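Local coordinates for protein hydrazine synthase subunit alpha (Candidatus Kuenenia stuttgartiensis, PDB 5C2V) that joins with its partner subunits to make hydrazine from nitric oxide and ammonium, its own task being to condense hydroxylamine with ammonia, at residues D645-I650 with D768-P773; Q501-I506 with I761-Q766; T476-G481 with S493-T498. All coordinates share one frame; numbering follows the deposited sequence.

Interaction 1. Residues D645-I650 with D768-P773; sequences DFRRDI and DNIPGP. With CA (calcium ion), chain Z.
Asp645 and Arg647, at the start of helix 646-657, hold the loop 768-773 where it wraps round a calcium ion. Polar contacts are densest round Asp645, where both oxygens of the buried carboxylate are bonded. Asn769 N gives Asp645 OD2 a nearly straight bond (2.8 Å, 170°), while Arg647 NH2 reaches the same oxygen at 2.7 Å from the opposite face of the carboxylate. Asp645 OD1 takes Arg647 NE at 2.8 Å through its syn lone pair and, as N-cap, also receives weak bonds from Arg647 N and Arg648 N. Arg647 thus grips Asp645 side-on, its chain bent at chi3 (-64°) to present NE and NH2 together.

Asp768 does not share that plane: its carboxyl carbon lies over one face of the guanidinium, the two planar groups 52° apart. Arg647 NH1 forms a 2.7 Å salt bridge to Asp768 OD2, whereas the NH2 bond to Asp768 OD1 is weak. Asp768 OD1 binds the calcium at 2.3 Å and accepts from Ile770 N in an Asx turn. Ile770 O, Gly772 O, Asp774 and two waters complete the site, and Asp774 also bridges to Arg647.

The solvent side is looser. Exposed Arg648 merely brings NH2 to within 4.0 Å of Ile770 CD1, which sits at the edge of its guanidinium.

A single arginine is long enough to meet Asp645, Asp768 and Asp774, while the calcium binds only the last two; together the cations probably offset the closely spaced carboxylates and favour their ionised state.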
# COMPACT_ATOMS: atom_id res chain seq x y z
N ASP D 645 -23.60 -8.59 21.68
CA ASP D 645 -23.75 -9.75 20.81
C ASP D 645 -24.91 -9.52 19.83
O ASP D 645 -26.00 -9.12 20.24
CB ASP D 645 -23.98 -11.01 21.63
CG ASP D 645 -23.93 -12.28 20.80
OD1 ASP D 645 -24.98 -12.67 20.25
OD2 ASP D 645 -22.84 -12.88 20.69
N PHE D 646 -24.66 -9.78 18.55
CA PHE D 646 -25.64 -9.48 17.51
C PHE D 646 -26.94 -10.26 17.67
O PHE D 646 -28.03 -9.74 17.42
CB PHE D 646 -25.05 -9.75 16.13
CG PHE D 646 -25.95 -9.36 14.99
CD1 PHE D 646 -26.02 -8.05 14.56
CD2 PHE D 646 -26.74 -10.31 14.36
CE1 PHE D 646 -26.85 -7.68 13.52
CE2 PHE D 646 -27.57 -9.95 13.32
CZ PHE D 646 -27.63 -8.64 12.90
N ARG D 647 -26.82 -11.52 18.10
CA ARG D 647 -27.99 -12.39 18.24
C ARG D 647 -28.83 -12.01 19.45
O ARG D 647 -30.06 -12.00 19.38
CB ARG D 647 -27.54 -13.84 18.34
CG ARG D 647 -26.56 -14.26 17.26
CD ARG D 647 -25.71 -15.43 17.71
NE ARG D 647 -24.85 -15.07 18.83
CZ ARG D 647 -24.05 -15.92 19.46
NH1 ARG D 647 -23.99 -17.18 19.07
NH2 ARG D 647 -23.31 -15.50 20.48
N ARG D 648 -28.16 -11.72 20.56
CA ARG D 648 -28.84 -11.41 21.81
C ARG D 648 -29.34 -9.97 21.88
O ARG D 648 -30.40 -9.70 22.44
CB ARG D 648 -27.90 -11.68 22.99
CG ARG D 648 -28.55 -11.56 24.35
CD ARG D 648 -27.66 -10.78 25.31
NE ARG D 648 -26.31 -11.32 25.37
CZ ARG D 648 -25.26 -10.66 25.85
NH1 ARG D 648 -25.41 -9.42 26.30
NH2 ARG D 648 -24.07 -11.23 25.87
N ASP D 649 -28.58 -9.04 21.30
CA ASP D 649 -28.84 -7.62 21.48
C ASP D 649 -29.44 -6.93 20.25
O ASP D 649 -30.55 -6.42 20.30
CB ASP D 649 -27.54 -6.91 21.89
CG ASP D 649 -26.97 -7.45 23.19
OD1 ASP D 649 -27.76 -7.77 24.10
OD2 ASP D 649 -25.73 -7.55 23.30
N ILE D 650 -28.69 -6.92 19.15
CA ILE D 650 -29.07 -6.17 17.95
C ILE D 650 -30.26 -6.76 17.18
O ILE D 650 -31.20 -6.05 16.83
CB ILE D 650 -27.88 -6.04 16.98
CG1 ILE D 650 -26.66 -5.46 17.70
CG2 ILE D 650 -28.25 -5.20 15.78
CD1 ILE D 650 -26.93 -4.12 18.37
N ASP D 768 -20.98 -13.59 16.89
CA ASP D 768 -20.86 -14.35 18.12
C ASP D 768 -19.76 -13.71 18.96
O ASP D 768 -18.58 -13.88 18.67
CB ASP D 768 -20.54 -15.81 17.79
CG ASP D 768 -20.90 -16.75 18.91
OD1 ASP D 768 -20.64 -16.41 20.08
OD2 ASP D 768 -21.44 -17.84 18.62
N ASN D 769 -20.17 -12.97 19.98
CA ASN D 769 -19.22 -12.31 20.87
C ASN D 769 -19.01 -13.06 22.17
O ASN D 769 -18.27 -12.61 23.05
CB ASN D 769 -19.66 -10.87 21.15
CG ASN D 769 -18.78 -9.85 20.46
OD1 ASN D 769 -17.62 -10.13 20.13
ND2 ASN D 769 -19.31 -8.65 20.24
N ILE D 770 -19.68 -14.20 22.31
CA ILE D 770 -19.52 -15.04 23.49
C ILE D 770 -18.59 -16.20 23.18
O ILE D 770 -18.96 -17.12 22.45
CB ILE D 770 -20.88 -15.59 23.98
CG1 ILE D 770 -21.86 -14.44 24.24
CG2 ILE D 770 -20.69 -16.43 25.23
CD1 ILE D 770 -23.25 -14.89 24.63
N PRO D 771 -17.36 -16.16 23.73
CA PRO D 771 -16.33 -17.17 23.47
C PRO D 771 -16.79 -18.60 23.75
O PRO D 771 -17.41 -18.86 24.78
CB PRO D 771 -15.20 -16.77 24.42
CG PRO D 771 -15.40 -15.31 24.63
CD PRO D 771 -16.88 -15.10 24.63
N GLY D 772 -16.49 -19.51 22.83
CA GLY D 772 -16.89 -20.90 22.97
C GLY D 772 -18.31 -21.14 22.50
O GLY D 772 -19.04 -20.19 22.23
N PRO D 773 -18.71 -22.41 22.40
CA PRO D 773 -20.07 -22.77 22.00
C PRO D 773 -21.11 -22.34 23.03
O PRO D 773 -20.93 -22.59 24.22
CB PRO D 773 -20.02 -24.29 21.87
CG PRO D 773 -18.89 -24.71 22.75
CD PRO D 773 -17.88 -23.60 22.66
CA CA Z . -19.84 -18.36 21.09
O HOH W 1 -20.86 -19.81 19.47
O HOH W 2 -17.81 -18.28 19.84

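Interaction 2. Residues Q501-I506 with I761-Q766; sequences QQRGII and IDLGAQ
Gln766 and Arg503 meet round two backbone carbonyls, one from each segment. The amide nitrogen Gln766 NE2 donates to Leu763 O at 2.6 Å, with the acceptor close to the amide plane, and adds a weak bond across the contact to Gln501 O at 3.1 Å. Arg503 NE donates to that same Gln501 O at 3.0 Å, from above the carbonyl plane rather than on a lone pair, so two side chains converge on a single buried oxygen. The aliphatic part of Arg503 fills in beside them: its CD comes to 3.2 Å from Leu763 O and its CG to 3.7 Å from Gln766 NE2. The Arg503 and Gln766 chains run at about a right angle, yet their flat ends are turned only 28° apart. Farther along the strand, Ile505 CG1 packs on Leu763 CD2 at 4.2 Å, a modest apolar patch.

The next shell sets these groups in place. Arg503 NH1 bonds to Tyr528 OH and Asn247 OD1, which fixes the far end of the chain. Gln766 is bent at chi2 (82°), which folds the amide back over Gly764. Glycine suits that position, because its phi is positive and the folded amide takes up the room beside its CA. Leu763 also rests on Ile465 of the neighbouring strand 461-467, and a salt bridge from Asp762 to Arg463 ties the last helical turn to that same strand.

Gly764 is the first residue after helix 751-762 to leave helical backbone angles, in a Schellman motif. The whole is a capped helix C-terminus set against strand 503-510, an outer strand of an antiparallel four-stranded sheet, and it joins the middle domain to the C-terminal heme domain.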
# COMPACT_ATOMS: atom_id res chain seq x y z
N GLN D 501 -11.92 -10.33 15.91
CA GLN D 501 -12.34 -11.45 16.74
C GLN D 501 -13.15 -10.97 17.94
O GLN D 501 -13.36 -9.76 18.11
CB GLN D 501 -11.14 -12.28 17.20
CG GLN D 501 -10.53 -13.13 16.10
CD GLN D 501 -9.34 -13.93 16.58
OE1 GLN D 501 -8.67 -13.56 17.54
NE2 GLN D 501 -9.07 -15.05 15.91
N GLN D 502 -13.59 -11.91 18.77
CA GLN D 502 -14.48 -11.60 19.89
C GLN D 502 -13.82 -10.68 20.91
O GLN D 502 -12.65 -10.84 21.26
CB GLN D 502 -14.93 -12.89 20.56
CG GLN D 502 -15.62 -13.86 19.62
CD GLN D 502 -15.79 -15.24 20.21
OE1 GLN D 502 -14.82 -15.91 20.53
NE2 GLN D 502 -17.04 -15.67 20.36
N ARG D 503 -14.59 -9.71 21.39
CA ARG D 503 -14.12 -8.73 22.35
C ARG D 503 -15.29 -8.13 23.12
O ARG D 503 -16.45 -8.32 22.74
CB ARG D 503 -13.30 -7.64 21.66
CG ARG D 503 -13.98 -7.00 20.47
CD ARG D 503 -12.95 -6.32 19.59
NE ARG D 503 -12.03 -7.28 19.00
CZ ARG D 503 -10.89 -6.96 18.39
NH1 ARG D 503 -10.53 -5.69 18.30
NH2 ARG D 503 -10.11 -7.91 17.88
N GLY D 504 -14.99 -7.42 24.20
CA GLY D 504 -16.02 -6.84 25.03
C GLY D 504 -15.58 -5.52 25.63
O GLY D 504 -14.44 -5.10 25.45
N ILE D 505 -16.48 -4.86 26.35
CA ILE D 505 -16.22 -3.53 26.87
C ILE D 505 -15.67 -3.56 28.29
O ILE D 505 -16.37 -3.94 29.23
CB ILE D 505 -17.49 -2.66 26.85
CG1 ILE D 505 -18.11 -2.65 25.45
CG2 ILE D 505 -17.18 -1.25 27.31
CD1 ILE D 505 -19.40 -1.87 25.35
N ILE D 506 -14.41 -3.16 28.44
CA ILE D 506 -13.84 -2.96 29.77
C ILE D 506 -14.61 -1.85 30.45
O ILE D 506 -15.02 -1.98 31.60
CB ILE D 506 -12.34 -2.61 29.71
CG1 ILE D 506 -11.50 -3.87 29.59
CG2 ILE D 506 -11.92 -1.83 30.96
CD1 ILE D 506 -10.01 -3.62 29.61
N ILE D 761 -21.04 -1.79 16.23
CA ILE D 761 -20.18 -1.48 15.09
C ILE D 761 -18.77 -1.09 15.53
O ILE D 761 -17.78 -1.54 14.95
CB ILE D 761 -20.78 -0.35 14.23
CG1 ILE D 761 -22.14 -0.77 13.68
CG2 ILE D 761 -19.84 0.01 13.10
CD1 ILE D 761 -22.74 0.22 12.72
N ASP D 762 -18.68 -0.26 16.57
CA ASP D 762 -17.38 0.17 17.09
C ASP D 762 -16.56 -0.99 17.64
O ASP D 762 -15.33 -0.95 17.65
CB ASP D 762 -17.57 1.24 18.17
CG ASP D 762 -17.45 2.65 17.63
OD1 ASP D 762 -17.44 2.81 16.39
OD2 ASP D 762 -17.38 3.59 18.44
N LEU D 763 -17.25 -2.03 18.11
CA LEU D 763 -16.59 -3.22 18.64
C LEU D 763 -16.03 -4.11 17.54
O LEU D 763 -15.35 -5.10 17.81
CB LEU D 763 -17.56 -4.03 19.51
CG LEU D 763 -17.78 -3.57 20.95
CD1 LEU D 763 -18.92 -4.34 21.58
CD2 LEU D 763 -16.50 -3.75 21.76
N GLY D 764 -16.32 -3.77 16.28
CA GLY D 764 -15.90 -4.59 15.16
C GLY D 764 -17.03 -5.34 14.49
O GLY D 764 -16.79 -6.13 13.58
N ALA D 765 -18.25 -5.10 14.95
CA ALA D 765 -19.46 -5.64 14.32
C ALA D 765 -19.44 -7.16 14.22
O ALA D 765 -19.69 -7.72 13.15
CB ALA D 765 -19.64 -5.03 12.93
N GLN D 766 -19.16 -7.82 15.34
CA GLN D 766 -19.14 -9.28 15.37
C GLN D 766 -20.55 -9.86 15.35
O GLN D 766 -21.54 -9.12 15.31
CB GLN D 766 -18.39 -9.79 16.60
CG GLN D 766 -16.91 -9.45 16.64
CD GLN D 766 -16.65 -8.04 17.15
OE1 GLN D 766 -17.58 -7.33 17.53
NE2 GLN D 766 -15.39 -7.64 17.16

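Interaction 3. Residues T476-G481 with S493-T498; sequences TRFRVG and SSNSGT
The ring of Phe478 and the amide of Asn495 are the flat groups here; the two side chains run at about a right angle, while ring and amide planes are 36° apart. Three atoms of the loop 493-498 approach the ring obliquely: Asn495 ND2 lies 3.6 Å from Phe478 CE1, and Ser493 OG 3.7 Å from the same carbon, with Ser494 CB farther off beside CD1. Phe478 has CG anti to its own nitrogen (chi1 176°), which brings the ring beside the turn formed by these three residues. A large aromatic ring suits the place because it can touch several small polar side chains at once. The amide nitrogen of Asn495 has its polar partner outside the pair, a weak bond to Glu472, whose side chain also touches Phe478. Asn495, whose side chain comes about 4 Å from the calcium at its nearest atom, also exchanges backbone bonds with Trp767 and Asp768.

Next to the ring, backbone bonding takes over. Ser494 N donates to Arg479 O at 2.7 Å, while Val480 and Ser493 form a single beta bridge, their CA atoms 4.2 Å apart. Ser494 CB settles 3.6 Å from Arg479 N; small serines permit such close approach of the two chains. Ser493 OG accepts from Asn495 N at 3.1 Å. The Arg479 side chain, by contrast, points into solvent. Gly481 follows with a positive phi, where glycine fits because a CB would crowd the preceding carbonyl oxygen.

Both segments belong to the long irregular connection between strands 461-467 and 503-510 of the middle domain, and within it they are joined by a single beta bridge and an ST turn that begins at the bridge residue Ser493.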
# COMPACT_ATOMS: atom_id res chain seq x y z
N THR D 476 -17.49 -28.82 15.75
CA THR D 476 -18.78 -28.82 15.07
C THR D 476 -19.52 -27.50 15.28
O THR D 476 -20.48 -27.20 14.58
CB THR D 476 -19.67 -29.99 15.56
OG1 THR D 476 -20.08 -29.76 16.91
CG2 THR D 476 -18.92 -31.31 15.47
N ARG D 477 -19.07 -26.72 16.26
CA ARG D 477 -19.66 -25.41 16.54
C ARG D 477 -18.88 -24.23 15.95
O ARG D 477 -19.31 -23.08 16.08
CB ARG D 477 -19.81 -25.22 18.05
CG ARG D 477 -20.86 -26.12 18.68
CD ARG D 477 -22.27 -25.62 18.38
NE ARG D 477 -22.56 -24.36 19.07
CZ ARG D 477 -23.73 -23.73 19.02
NH1 ARG D 477 -24.73 -24.24 18.31
NH2 ARG D 477 -23.90 -22.60 19.68
N PHE D 478 -17.74 -24.49 15.32
CA PHE D 478 -16.89 -23.40 14.83
C PHE D 478 -16.32 -23.65 13.44
O PHE D 478 -15.82 -24.74 13.14
CB PHE D 478 -15.75 -23.15 15.82
CG PHE D 478 -14.77 -22.09 15.37
CD1 PHE D 478 -15.11 -20.75 15.40
CD2 PHE D 478 -13.51 -22.45 14.92
CE1 PHE D 478 -14.21 -19.78 14.99
CE2 PHE D 478 -12.60 -21.49 14.51
CZ PHE D 478 -12.95 -20.15 14.54
N ARG D 479 -16.38 -22.63 12.59
CA ARG D 479 -15.89 -22.72 11.22
C ARG D 479 -15.14 -21.47 10.80
O ARG D 479 -15.59 -20.35 11.05
CB ARG D 479 -17.06 -22.98 10.26
CG ARG D 479 -16.65 -23.15 8.81
CD ARG D 479 -15.76 -24.37 8.63
NE ARG D 479 -15.19 -24.44 7.29
CZ ARG D 479 -15.76 -25.06 6.27
NH1 ARG D 479 -16.93 -25.66 6.43
NH2 ARG D 479 -15.17 -25.07 5.08
N VAL D 480 -13.98 -21.65 10.17
CA VAL D 480 -13.17 -20.54 9.68
C VAL D 480 -13.52 -20.21 8.23
O VAL D 480 -13.62 -21.10 7.39
CB VAL D 480 -11.67 -20.85 9.79
CG1 VAL D 480 -10.84 -19.69 9.23
CG2 VAL D 480 -11.28 -21.13 11.23
N GLY D 481 -13.71 -18.93 7.95
CA GLY D 481 -14.00 -18.48 6.60
C GLY D 481 -15.48 -18.52 6.26
O GLY D 481 -15.86 -18.60 5.09
N SER D 493 -14.83 -15.79 10.39
CA SER D 493 -15.13 -17.08 11.02
C SER D 493 -16.59 -17.14 11.42
O SER D 493 -17.34 -16.21 11.16
CB SER D 493 -14.24 -17.31 12.24
OG SER D 493 -14.70 -16.54 13.35
N SER D 494 -16.98 -18.23 12.08
CA SER D 494 -18.36 -18.39 12.55
C SER D 494 -18.73 -17.33 13.58
O SER D 494 -19.91 -17.08 13.83
CB SER D 494 -18.56 -19.79 13.14
OG SER D 494 -19.83 -19.91 13.74
N ASN D 495 -17.72 -16.72 14.19
CA ASN D 495 -17.92 -15.69 15.21
C ASN D 495 -18.23 -14.30 14.65
O ASN D 495 -19.05 -13.58 15.22
CB ASN D 495 -16.70 -15.62 16.13
CG ASN D 495 -16.56 -16.85 17.00
OD1 ASN D 495 -17.55 -17.43 17.44
ND2 ASN D 495 -15.32 -17.25 17.26
N SER D 496 -17.56 -13.92 13.57
CA SER D 496 -17.77 -12.59 13.00
C SER D 496 -17.55 -12.56 11.49
O SER D 496 -16.76 -13.33 10.94
CB SER D 496 -16.83 -11.58 13.66
OG SER D 496 -15.50 -11.74 13.21
N GLY D 497 -18.26 -11.66 10.82
CA GLY D 497 -18.11 -11.47 9.39
C GLY D 497 -16.95 -10.56 9.06
O GLY D 497 -16.65 -10.32 7.89
N THR D 498 -16.29 -10.05 10.10
CA THR D 498 -15.15 -9.17 9.92
C THR D 498 -13.87 -9.83 10.42
O THR D 498 -13.90 -10.96 10.92
CB THR D 498 -15.34 -7.83 10.66
OG1 THR D 498 -15.09 -8.01 12.06
CG2 THR D 498 -16.75 -7.30 10.46

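How the interactions relate
Interaction 2 is the most deeply buried, with all six touching residues inside; interaction 1 is buried but has one exposed arginine, and interaction 3 is only partly buried. Their chemistry follows: ions and a metal in interaction 1, amide and guanidinium bonds to backbone carbonyls with some apolar packing in interaction 2, backbone bridging next to an aromatic ring in interaction 3. Interactions 1 and 2 take up successive parts of the chain from the end of helix 751-762 onward, which ties them together. The three also touch directly: Gln502 NE2 probably bonds to Asp768 O, Asn495 O to Asp768 N, and Thr498 OG1 to Gly764 O, so middle-domain loops flank the C-terminal segment.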